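Local structure of probable starch synthase 4, chloroplastic/amyloplastic (6GNE) at residues Asp63-Asp68 against Ile84-Val89; Gly259-Ile264 against Thr402-Met407; Ser424-Asp429 against Phe437-Thr442. The protein is a plastid member of the starch synthase family, built on the two-domain GT-B glycosyltransferase fold and modelled here with adenosine-5'-diphosphate in its interdomain cleft. One frame throughout, in Å; residues are numbered along the deposited sequence.

In the fold
Contact 1 lies on a surface hairpin in the starch synthase catalytic domain, about 31 Å from contact 2 and 45 Å from contact 3, centre to centre, and on the opposite side of the chain's centre from the latter. Contact 2 faces the ligands: Asn262 meets AC1, while Thr402 and Ile405 line the ADP pocket. Contact 3, in the glycosyl transferases group 1 domain, adjoins it on the side of Gln403 and Met407, with centres about 14 Å apart. These two touch directly. Gln403 NE2 probably donates to Ser424 OG at 2.8 Å, and Met407 packs on Asn439, so the helix 402-408 has ADP at one end and the loop of contact 3 along its flank.

Contact 1. Residues Asp63-Asp68 against Ile84-Val89; sequences DLRALD and IWIGTV
The beta hairpin of strands 64-75 and 78-89 brings Arg65 and Ile86 together as an antiparallel hydrogen-bonded pair. Arg65 N donates to Ile86 O at 3.0 Å, and Ile86 N returns a bond to Arg65 O at 2.9 Å; both donors come in nearly head-on to the oxygen. Next along are Ala66 and Trp85, a non-hydrogen-bonded pair whose side chains share one face. With its CG anti to the carbonyl carbon (chi1 -64°), the indole leans back across the partner strand, and the Ala66 methyl CB sits 3.9 Å from the centroid of the six-membered ring of Trp85, only 7° off its normal, a CH-pi contact. A methyl this small lets the indole lie close to the neighbouring backbone. Leu64 comes in beside it obliquely, with CG 3.7 Å from Trp85 CE3.

Strand 78-89 is the inner member of the hairpin, since its other edge pairs with strand 92-100 in the large mixed sheet. Glu98 of that strand accepts from Trp85 NE1; Lys52, just after strand 45-51, makes a cation-pi contact with the indole.

Arg65 and Ile86 share the other face, their side chains side by side and pointing the same way, with Ile86 CD1 nearest Arg65 NH2. Leu67 reaches in from the strand end, its CD1 touching Ile86 CG2, at 3.9 Å, and Ile84 CG2. Leu67 N donates to Ile84 O at 2.8 Å in an almost straight bond (170°), but the return link is indirect: a water donates to Leu67 O and accepts from Ile84 N at 2.9 Å.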
loop_
_atom_site.group_PDB
_atom_site.type_symbol
_atom_site.label_atom_id
_atom_site.label_comp_id
_atom_site.label_asym_id
_atom_site.label_seq_id
_atom_site.Cartn_x
_atom_site.Cartn_y
_atom_site.Cartn_z
ATOM N N ASP A 63 8.584 -3.242 23.763
ATOM C CA ASP A 63 8.674 -2.144 24.721
ATOM C C ASP A 63 7.528 -1.146 24.607
ATOM O O ASP A 63 7.753 0.036 24.600
ATOM C CB ASP A 63 10.018 -1.396 24.577
ATOM C CG ASP A 63 11.199 -2.315 24.457
ATOM O OD1 ASP A 63 11.577 -2.905 25.472
ATOM O OD2 ASP A 63 11.773 -2.423 23.351
ATOM N N LEU A 64 6.303 -1.632 24.502
ATOM C CA LEU A 64 5.134 -0.777 24.423
ATOM C C LEU A 64 4.825 -0.233 25.782
ATOM O O LEU A 64 4.689 -1.008 26.725
ATOM C CB LEU A 64 3.939 -1.570 23.924
ATOM C CG LEU A 64 2.634 -0.819 23.841
ATOM C CD1 LEU A 64 2.791 0.307 22.855
ATOM C CD2 LEU A 64 1.524 -1.757 23.435
ATOM N N ARG A 65 4.717 1.085 25.898
ATOM C CA ARG A 65 4.425 1.712 27.201
ATOM C C ARG A 65 3.750 3.031 27.030
ATOM O O ARG A 65 3.949 3.713 26.024
ATOM C CB ARG A 65 5.656 1.856 28.109
ATOM C CG ARG A 65 6.970 1.969 27.366
ATOM C CD ARG A 65 8.228 1.888 28.239
ATOM N NE ARG A 65 9.013 3.095 27.934
ATOM C CZ ARG A 65 8.949 4.265 28.595
ATOM N NH1 ARG A 65 8.179 4.428 29.686
ATOM N NH2 ARG A 65 9.665 5.302 28.156
ATOM N N ALA A 66 2.914 3.336 28.020
ATOM C CA ALA A 66 2.183 4.588 28.088
ATOM C C ALA A 66 3.045 5.571 28.824
ATOM O O ALA A 66 3.515 5.283 29.919
ATOM C CB ALA A 66 0.848 4.413 28.806
ATOM N N LEU A 67 3.271 6.728 28.205
ATOM C CA LEU A 67 4.070 7.770 28.809
ATOM C C LEU A 67 3.228 8.505 29.821
ATOM O O LEU A 67 1.991 8.523 29.749
ATOM C CB LEU A 67 4.587 8.738 27.751
ATOM C CG LEU A 67 5.557 8.127 26.741
ATOM C CD1 LEU A 67 5.974 9.233 25.762
ATOM C CD2 LEU A 67 6.765 7.435 27.406
ATOM N N ASP A 68 3.925 9.130 30.766
ATOM C CA ASP A 68 3.290 9.886 31.816
ATOM C C ASP A 68 2.856 11.255 31.339
ATOM O O ASP A 68 1.873 11.783 31.878
ATOM C CB ASP A 68 4.235 9.968 32.997
ATOM C CG ASP A 68 4.375 8.647 33.651
ATOM O OD1 ASP A 68 3.352 8.215 34.192
ATOM O OD2 ASP A 68 5.447 8.015 33.562
ATOM N N ILE A 84 -0.104 9.228 25.218
ATOM C CA ILE A 84 0.944 8.905 24.257
ATOM C C ILE A 84 1.592 7.565 24.637
ATOM O O ILE A 84 1.953 7.339 25.814
ATOM C CB ILE A 84 2.012 10.016 24.206
ATOM C CG1 ILE A 84 1.347 11.385 23.974
ATOM C CG2 ILE A 84 3.046 9.748 23.118
ATOM C CD1 ILE A 84 0.349 11.424 22.828
ATOM N N TRP A 85 1.721 6.684 23.637
ATOM C CA TRP A 85 2.393 5.403 23.818
ATOM C C TRP A 85 3.633 5.377 22.946
ATOM O O TRP A 85 3.621 5.974 21.880
ATOM C CB TRP A 85 1.475 4.253 23.414
ATOM C CG TRP A 85 0.242 4.101 24.232
ATOM C CD1 TRP A 85 -0.813 4.965 24.294
ATOM C CD2 TRP A 85 -0.075 3.020 25.109
ATOM N NE1 TRP A 85 -1.759 4.494 25.150
ATOM C CE2 TRP A 85 -1.336 3.297 25.663
ATOM C CE3 TRP A 85 0.571 1.833 25.459
ATOM C CZ2 TRP A 85 -1.960 2.434 26.572
ATOM C CZ3 TRP A 85 -0.038 0.990 26.337
ATOM C CH2 TRP A 85 -1.290 1.304 26.906
ATOM N N ILE A 86 4.685 4.673 23.385
ATOM C CA ILE A 86 5.814 4.392 22.481
ATOM C C ILE A 86 6.122 2.931 22.443
ATOM O O ILE A 86 5.862 2.217 23.379
ATOM C CB ILE A 86 7.130 5.169 22.804
ATOM C CG1 ILE A 86 7.833 4.635 24.055
ATOM C CG2 ILE A 86 6.850 6.653 22.961
ATOM C CD1 ILE A 86 9.004 5.485 24.538
ATOM N N GLY A 87 6.729 2.525 21.352
ATOM C CA GLY A 87 7.095 1.154 21.136
ATOM C C GLY A 87 8.010 1.087 19.957
ATOM O O GLY A 87 8.223 2.082 19.269
ATOM N N THR A 88 8.550 -0.087 19.712
ATOM C CA THR A 88 9.469 -0.270 18.607
ATOM C C THR A 88 8.885 -1.353 17.730
ATOM O O THR A 88 8.546 -2.439 18.208
ATOM C CB THR A 88 10.864 -0.621 19.110
ATOM O OG1 THR A 88 11.323 0.435 19.978
ATOM C CG2 THR A 88 11.837 -0.753 17.956
ATOM N N VAL A 89 8.698 -1.003 16.459
ATOM C CA VAL A 89 8.078 -1.874 15.491
ATOM C C VAL A 89 9.099 -2.057 14.380
ATOM O O VAL A 89 9.398 -1.127 13.602
ATOM C CB VAL A 89 6.770 -1.284 14.929
ATOM C CG1 VAL A 89 6.154 -2.235 13.905
ATOM C CG2 VAL A 89 5.798 -0.978 16.061
HETATM O O HOH W 1 0.492 10.048 27.955
#

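Contact 2. Residues Gly259-Ile264 against Thr402-Met407; sequences GILNGI and TQMIAM. With ADP (adenosine-5'-diphosphate), chain F; AC1 (4,6-dideoxy-4-{[(1S,4R,5S,6S)-4,5,6-trihydroxy-3-(hydroxymethyl)cyclohex-2-en-1-yl]amino}-alpha-D-glucopyranose), chain C.
Met404 extends from helix 402-408, in the C-terminal Rossmann-like half of the GT-B fold, toward Leu261, Asn262 and Ile264 of the loop that follows strand 257-259 of the large mixed sheet, beside the ligand cleft. Met404 CB lies 3.9 Å from Ile264 CG2. With CG anti to the carbonyl carbon and the chain extended beyond it (chi2 -175°), the side chain runs out along the loop. SD comes beside the backbone of Asn262, 3.5 Å from Asn262 O, and also passes Ile264 CG2. The terminal CE lies against that same carbonyl oxygen and reaches Leu261 CD1 at 3.9 Å. A long, unbranched and pliable methionine suits this place, where one chain reaches from Ile264 past the Asn262 carbonyl to Leu261.

Ile264 uses its other branch on the helix: CD1 packs on Ile405 N and lies 4.1 Å from Ile405 CG1. Ile405 in turn points its CD1 to ADP O3'. At the start of the helix Thr402 N gives a weak hydrogen bond to ADP O1A, where the helix dipole would be expected to suit a phosphate; Lys322 and Arg317 also bind ADP.

The loop's own ligand contact is Asn262, whose amide points to the glycan side. A short polar side chain serves well here, offering a carbonyl beside a sugar-like hydroxyl: AC1 O6B donates to Asn262 OD1 at 2.7 Å.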
loop_
_atom_site.group_PDB
_atom_site.type_symbol
_atom_site.label_atom_id
_atom_site.label_comp_id
_atom_site.label_asym_id
_atom_site.label_seq_id
_atom_site.Cartn_x
_atom_site.Cartn_y
_atom_site.Cartn_z
ATOM N N GLY A 259 6.615 10.733 -9.492
ATOM C CA GLY A 259 6.197 9.372 -9.232
ATOM C C GLY A 259 7.402 8.490 -9.001
ATOM O O GLY A 259 8.308 8.478 -9.813
ATOM N N ILE A 260 7.399 7.749 -7.893
ATOM C CA ILE A 260 8.521 6.895 -7.508
ATOM C C ILE A 260 7.964 5.515 -7.176
ATOM O O ILE A 260 7.143 5.373 -6.248
ATOM C CB ILE A 260 9.247 7.426 -6.254
ATOM C CG1 ILE A 260 9.918 8.771 -6.526
ATOM C CG2 ILE A 260 10.295 6.426 -5.767
ATOM C CD1 ILE A 260 10.369 9.485 -5.247
ATOM N N LEU A 261 8.453 4.514 -7.905
ATOM C CA LEU A 261 7.997 3.131 -7.750
ATOM C C LEU A 261 8.317 2.627 -6.358
ATOM O O LEU A 261 9.476 2.662 -5.946
ATOM C CB LEU A 261 8.653 2.214 -8.793
ATOM C CG LEU A 261 8.054 0.812 -8.962
ATOM C CD1 LEU A 261 6.585 0.817 -9.423
ATOM C CD2 LEU A 261 8.940 0.029 -9.926
ATOM N N ASN A 262 7.286 2.185 -5.632
ATOM C CA ASN A 262 7.499 1.557 -4.323
ATOM C C ASN A 262 8.490 0.366 -4.457
ATOM O O ASN A 262 8.502 -0.343 -5.481
ATOM C CB ASN A 262 6.197 0.998 -3.746
ATOM C CG ASN A 262 5.188 2.054 -3.364
ATOM O OD1 ASN A 262 3.986 1.756 -3.326
ATOM N ND2 ASN A 262 5.646 3.251 -3.000
ATOM N N GLY A 263 9.343 0.187 -3.457
ATOM C CA GLY A 263 9.927 -1.118 -3.190
ATOM C C GLY A 263 9.061 -1.938 -2.239
ATOM O O GLY A 263 7.948 -1.550 -1.877
ATOM N N ILE A 264 9.582 -3.104 -1.871
ATOM C CA ILE A 264 9.048 -3.933 -0.783
ATOM C C ILE A 264 10.183 -4.218 0.189
ATOM O O ILE A 264 11.384 -4.184 -0.175
ATOM C CB ILE A 264 8.427 -5.272 -1.272
ATOM C CG1 ILE A 264 9.450 -6.159 -1.979
ATOM C CG2 ILE A 264 7.262 -5.010 -2.220
ATOM C CD1 ILE A 264 8.935 -7.546 -2.282
ATOM N N THR A 402 1.856 -6.707 -4.536
ATOM C CA THR A 402 1.697 -8.153 -4.578
ATOM C C THR A 402 2.453 -8.810 -5.747
ATOM O O THR A 402 2.966 -9.922 -5.610
ATOM C CB THR A 402 0.237 -8.521 -4.647
ATOM O OG1 THR A 402 -0.341 -7.939 -5.828
ATOM C CG2 THR A 402 -0.510 -8.061 -3.361
ATOM N N GLN A 403 2.543 -8.108 -6.874
ATOM C CA GLN A 403 3.336 -8.609 -7.998
ATOM C C GLN A 403 4.840 -8.651 -7.677
ATOM O O GLN A 403 5.556 -9.523 -8.155
ATOM C CB GLN A 403 3.083 -7.794 -9.285
ATOM C CG GLN A 403 3.856 -6.471 -9.478
ATOM C CD GLN A 403 3.214 -5.292 -8.782
ATOM O OE1 GLN A 403 2.338 -5.447 -7.906
ATOM N NE2 GLN A 403 3.627 -4.092 -9.177
ATOM N N MET A 404 5.310 -7.702 -6.872
ATOM C CA MET A 404 6.697 -7.680 -6.449
ATOM C C MET A 404 6.962 -8.814 -5.447
ATOM O O MET A 404 7.966 -9.540 -5.580
ATOM C CB MET A 404 7.061 -6.338 -5.839
ATOM C CG MET A 404 6.860 -5.158 -6.784
ATOM S SD MET A 404 7.424 -3.591 -6.125
ATOM C CE MET A 404 6.686 -2.431 -7.246
ATOM N N ILE A 405 6.042 -9.003 -4.501
ATOM C CA ILE A 405 6.180 -10.076 -3.523
ATOM C C ILE A 405 6.117 -11.406 -4.253
ATOM O O ILE A 405 6.958 -12.278 -3.998
ATOM C CB ILE A 405 5.082 -10.037 -2.419
ATOM C CG1 ILE A 405 5.097 -8.700 -1.637
ATOM C CG2 ILE A 405 5.233 -11.197 -1.436
ATOM C CD1 ILE A 405 3.872 -8.471 -0.791
ATOM N N ALA A 406 5.143 -11.584 -5.156
ATOM C CA ALA A 406 5.060 -12.827 -5.911
ATOM C C ALA A 406 6.392 -13.166 -6.600
ATOM O O ALA A 406 6.910 -14.271 -6.443
ATOM C CB ALA A 406 3.939 -12.767 -6.926
ATOM N N MET A 407 6.959 -12.218 -7.337
ATOM C CA MET A 407 8.225 -12.472 -8.026
ATOM C C MET A 407 9.391 -12.761 -7.059
ATOM O O MET A 407 10.263 -13.585 -7.331
ATOM C CB MET A 407 8.575 -11.293 -8.921
ATOM C CG MET A 407 7.706 -11.237 -10.157
ATOM S SD MET A 407 8.232 -10.035 -11.363
ATOM C CE MET A 407 7.666 -8.519 -10.605
HETATM P PB ADP F . -3.650 -2.308 -2.097
HETATM O O1B ADP F . -2.833 -1.261 -1.400
HETATM O O2B ADP F . -4.350 -3.307 -1.221
HETATM O O3B ADP F . -4.605 -1.679 -3.085
HETATM P PA ADP F . -1.041 -3.368 -2.719
HETATM O O1A ADP F . -0.593 -4.411 -3.702
HETATM O O2A ADP F . -0.302 -2.058 -2.801
HETATM O O3A ADP F . -2.623 -3.195 -2.959
HETATM O "O5'" ADP F . -0.910 -3.895 -1.207
HETATM C "C5'" ADP F . -1.558 -5.085 -0.755
HETATM C "C4'" ADP F . -0.928 -5.708 0.503
HETATM O "O4'" ADP F . -1.952 -6.294 1.321
HETATM C "C3'" ADP F . 0.007 -6.861 0.200
HETATM O "O3'" ADP F . 0.943 -6.975 1.258
HETATM C "C2'" ADP F . -0.897 -8.066 0.223
HETATM O "O2'" ADP F . -0.203 -9.272 0.488
HETATM C "C1'" ADP F . -1.811 -7.713 1.358
HETATM N N9 ADP F . -3.159 -8.313 1.252
HETATM C C8 ADP F . -4.169 -7.905 0.474
HETATM N N7 ADP F . -5.266 -8.668 0.683
HETATM C C5 ADP F . -4.963 -9.584 1.616
HETATM C C6 ADP F . -5.662 -10.714 2.304
HETATM N N6 ADP F . -6.950 -11.010 1.996
HETATM N N1 ADP F . -4.953 -11.421 3.230
HETATM C C2 ADP F . -3.657 -11.119 3.504
HETATM N N3 ADP F . -2.981 -10.121 2.911
HETATM C C4 ADP F . -3.568 -9.342 1.980
HETATM C C1 AC1 C . -6.184 3.054 1.736
HETATM O O2 AC1 C . -5.600 5.306 1.049
HETATM C C2 AC1 C . -5.157 3.939 1.023
HETATM C C4A AC1 C . -0.434 1.053 -3.839
HETATM C C3 AC1 C . -4.874 3.438 -0.403
HETATM O O3 AC1 C . -3.864 4.287 -0.955
HETATM C C4 AC1 C . -4.442 1.969 -0.363
HETATM N N4A AC1 C . -4.067 1.399 -1.669
HETATM C C5 AC1 C . -5.596 1.208 0.294
HETATM O O5 AC1 C . -5.785 1.687 1.628
HETATM C C6 AC1 C . -5.342 -0.283 0.429
HETATM C C1B AC1 C . -2.951 1.879 -2.496
HETATM C C2B AC1 C . -2.951 1.327 -3.945
HETATM O O2B AC1 C . -4.166 0.638 -4.296
HETATM C C3B AC1 C . -1.755 0.446 -4.287
HETATM O O3B AC1 C . -1.687 0.387 -5.709
HETATM O O4 AC1 C . 0.620 0.127 -4.109
HETATM C C5B AC1 C . -0.470 1.447 -2.393
HETATM C C7B AC1 C . -1.618 1.759 -1.782
HETATM C C6B AC1 C . 0.822 1.559 -1.618
HETATM O O6B AC1 C . 1.658 2.583 -2.171
#

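Contact 3. Residues Ser424-Asp429 against Phe437-Thr442; sequences SVFDID and FQNGFT
Ser424 O accepts from the side chain of Asn439 at the start of a loop that follows helix 419-424 and packs against the approach to strand 441-443, an outermost strand of the parallel sheet in the C-terminal Rossmann-like half of the GT-B fold. The donor, Asn439 ND2, stands 2.8 Å from Ser424 O, which lies in the plane of the amide. Val425 turns CG1 to the methyl of Thr442, CG2, at 3.7 Å, the two side chains lying antiparallel as they pass. Glycine fits at 440, because a CB there would fall very near Val425 CG1.

The backbone of Phe426 is held at both its N and its O. Its N donates to Asn439 OD1 at 2.8 Å and 172°, so one amide spans two loop positions, as asparagine can by having both a donor and an acceptor. Chi1 of Asn439, 60°, brings its CG between backbone N and carbonyl carbon and swings the amide to this side. Phe426 O takes two donors, Asn439 N at 2.9 Å in the carbonyl plane and Gly440 N from above that plane. Over one face of the Phe426 ring, toward its rim, lies Phe437 CB.

Asp427 faces Gly440 in a single backbone bridge. Its CG, anti to the backbone N (chi1 -163°), carries OD2 to Thr442 N at 3.0 Å, where the anti lone pair is used; Arg457 forms a salt bridge to the same oxygen. A water joins Asp427 N to Thr442 OG1. Ile428 N completes the bridge by donating to Gly440 O at 2.9 Å, while its CD1 packs obliquely on Phe441 CZ.

Asp429 N closes an Asx turn by donating to Asp427 OD1 at 2.8 Å. Asp429 OD2, salt-bridged to Arg457, lies at the edge of the Phe441 ring, 4.4 Å from Phe441 CE2.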
loop_
_atom_site.group_PDB
_atom_site.type_symbol
_atom_site.label_atom_id
_atom_site.label_comp_id
_atom_site.label_asym_id
_atom_site.label_seq_id
_atom_site.Cartn_x
_atom_site.Cartn_y
_atom_site.Cartn_z
ATOM N N SER A 424 6.592 -2.484 -13.443
ATOM C CA SER A 424 7.219 -3.647 -12.798
ATOM C C SER A 424 7.013 -5.031 -13.475
ATOM O O SER A 424 7.702 -5.994 -13.131
ATOM C CB SER A 424 6.685 -3.721 -11.375
ATOM O OG SER A 424 5.268 -3.714 -11.383
ATOM N N VAL A 425 6.055 -5.143 -14.413
ATOM C CA VAL A 425 5.752 -6.405 -15.078
ATOM C C VAL A 425 5.896 -6.263 -16.588
ATOM O O VAL A 425 5.270 -5.429 -17.211
ATOM C CB VAL A 425 4.361 -6.948 -14.712
ATOM C CG1 VAL A 425 4.182 -8.370 -15.226
ATOM C CG2 VAL A 425 4.190 -6.982 -13.211
ATOM N N PHE A 426 6.728 -7.120 -17.159
ATOM C CA PHE A 426 7.130 -7.067 -18.557
ATOM C C PHE A 426 6.996 -8.461 -19.199
ATOM O O PHE A 426 7.649 -9.426 -18.792
ATOM C CB PHE A 426 8.576 -6.588 -18.635
ATOM C CG PHE A 426 8.809 -5.264 -17.983
ATOM C CD1 PHE A 426 8.523 -4.064 -18.655
ATOM C CD2 PHE A 426 9.297 -5.203 -16.683
ATOM C CE1 PHE A 426 8.743 -2.840 -18.050
ATOM C CE2 PHE A 426 9.506 -3.964 -16.045
ATOM C CZ PHE A 426 9.235 -2.785 -16.731
ATOM N N ASP A 427 6.163 -8.530 -20.223
ATOM C CA ASP A 427 5.856 -9.764 -20.949
ATOM C C ASP A 427 7.089 -10.408 -21.598
ATOM O O ASP A 427 7.808 -9.751 -22.361
ATOM C CB ASP A 427 4.793 -9.461 -22.026
ATOM C CG ASP A 427 4.105 -10.697 -22.539
ATOM O OD1 ASP A 427 4.634 -11.349 -23.462
ATOM O OD2 ASP A 427 3.002 -11.005 -22.033
ATOM N N ILE A 428 7.300 -11.690 -21.304
ATOM C CA ILE A 428 8.427 -12.461 -21.887
ATOM C C ILE A 428 8.320 -12.727 -23.400
ATOM O O ILE A 428 9.335 -13.004 -24.023
ATOM C CB ILE A 428 8.713 -13.797 -21.150
ATOM C CG1 ILE A 428 7.624 -14.847 -21.428
ATOM C CG2 ILE A 428 8.852 -13.551 -19.657
ATOM C CD1 ILE A 428 7.802 -16.181 -20.718
ATOM N N ASP A 429 7.120 -12.626 -23.978
ATOM C CA ASP A 429 6.930 -12.761 -25.426
ATOM C C ASP A 429 6.973 -11.423 -26.223
ATOM O O ASP A 429 6.869 -11.458 -27.430
ATOM C CB ASP A 429 5.653 -13.563 -25.741
ATOM C CG ASP A 429 5.699 -15.031 -25.195
ATOM O OD1 ASP A 429 6.774 -15.692 -25.154
ATOM O OD2 ASP A 429 4.617 -15.557 -24.804
ATOM N N PHE A 437 14.559 -7.071 -18.328
ATOM C CA PHE A 437 13.347 -6.672 -17.605
ATOM C C PHE A 437 12.254 -7.731 -17.660
ATOM O O PHE A 437 11.430 -7.805 -16.753
ATOM C CB PHE A 437 12.844 -5.301 -18.081
ATOM C CG PHE A 437 13.872 -4.205 -17.931
ATOM C CD1 PHE A 437 14.364 -3.854 -16.659
ATOM C CD2 PHE A 437 14.408 -3.558 -19.068
ATOM C CE1 PHE A 437 15.325 -2.849 -16.517
ATOM C CE2 PHE A 437 15.380 -2.562 -18.921
ATOM C CZ PHE A 437 15.829 -2.202 -17.654
ATOM N N GLN A 438 12.264 -8.551 -18.702
ATOM C CA GLN A 438 11.205 -9.545 -18.975
ATOM C C GLN A 438 11.020 -10.494 -17.770
ATOM O O GLN A 438 11.940 -11.176 -17.373
ATOM C CB GLN A 438 11.516 -10.341 -20.259
ATOM C CG GLN A 438 11.401 -9.516 -21.546
ATOM C CD GLN A 438 11.637 -10.299 -22.845
ATOM O OE1 GLN A 438 12.532 -11.126 -22.940
ATOM N NE2 GLN A 438 10.832 -10.007 -23.857
ATOM N N ASN A 439 9.827 -10.510 -17.186
ATOM C CA ASN A 439 9.606 -11.272 -15.948
ATOM C C ASN A 439 8.247 -11.901 -15.783
ATOM O O ASN A 439 7.989 -12.460 -14.732
ATOM C CB ASN A 439 9.881 -10.366 -14.741
ATOM C CG ASN A 439 8.979 -9.135 -14.713
ATOM O OD1 ASN A 439 7.995 -9.043 -15.480
ATOM N ND2 ASN A 439 9.288 -8.203 -13.816
ATOM N N GLY A 440 7.374 -11.833 -16.782
ATOM C CA GLY A 440 6.001 -12.309 -16.600
ATOM C C GLY A 440 5.159 -12.204 -17.846
ATOM O O GLY A 440 5.652 -12.336 -18.973
ATOM N N PHE A 441 3.866 -11.984 -17.637
ATOM C CA PHE A 441 2.898 -11.914 -18.732
ATOM C C PHE A 441 1.965 -10.759 -18.508
ATOM O O PHE A 441 1.518 -10.550 -17.396
ATOM C CB PHE A 441 2.079 -13.203 -18.777
ATOM C CG PHE A 441 2.907 -14.423 -19.014
ATOM C CD1 PHE A 441 3.447 -15.106 -17.952
ATOM C CD2 PHE A 441 3.139 -14.864 -20.295
ATOM C CE1 PHE A 441 4.226 -16.217 -18.154
ATOM C CE2 PHE A 441 3.911 -15.990 -20.516
ATOM C CZ PHE A 441 4.483 -16.660 -19.433
ATOM N N THR A 442 1.694 -9.993 -19.577
ATOM C CA THR A 442 0.802 -8.838 -19.492
ATOM C C THR A 442 -0.278 -8.845 -20.544
ATOM O O THR A 442 -0.217 -9.568 -21.498
ATOM C CB THR A 442 1.591 -7.492 -19.553
ATOM O OG1 THR A 442 2.172 -7.266 -20.848
ATOM C CG2 THR A 442 2.688 -7.420 -18.487
HETATM O O HOH W 2 4.495 -6.044 -20.831
#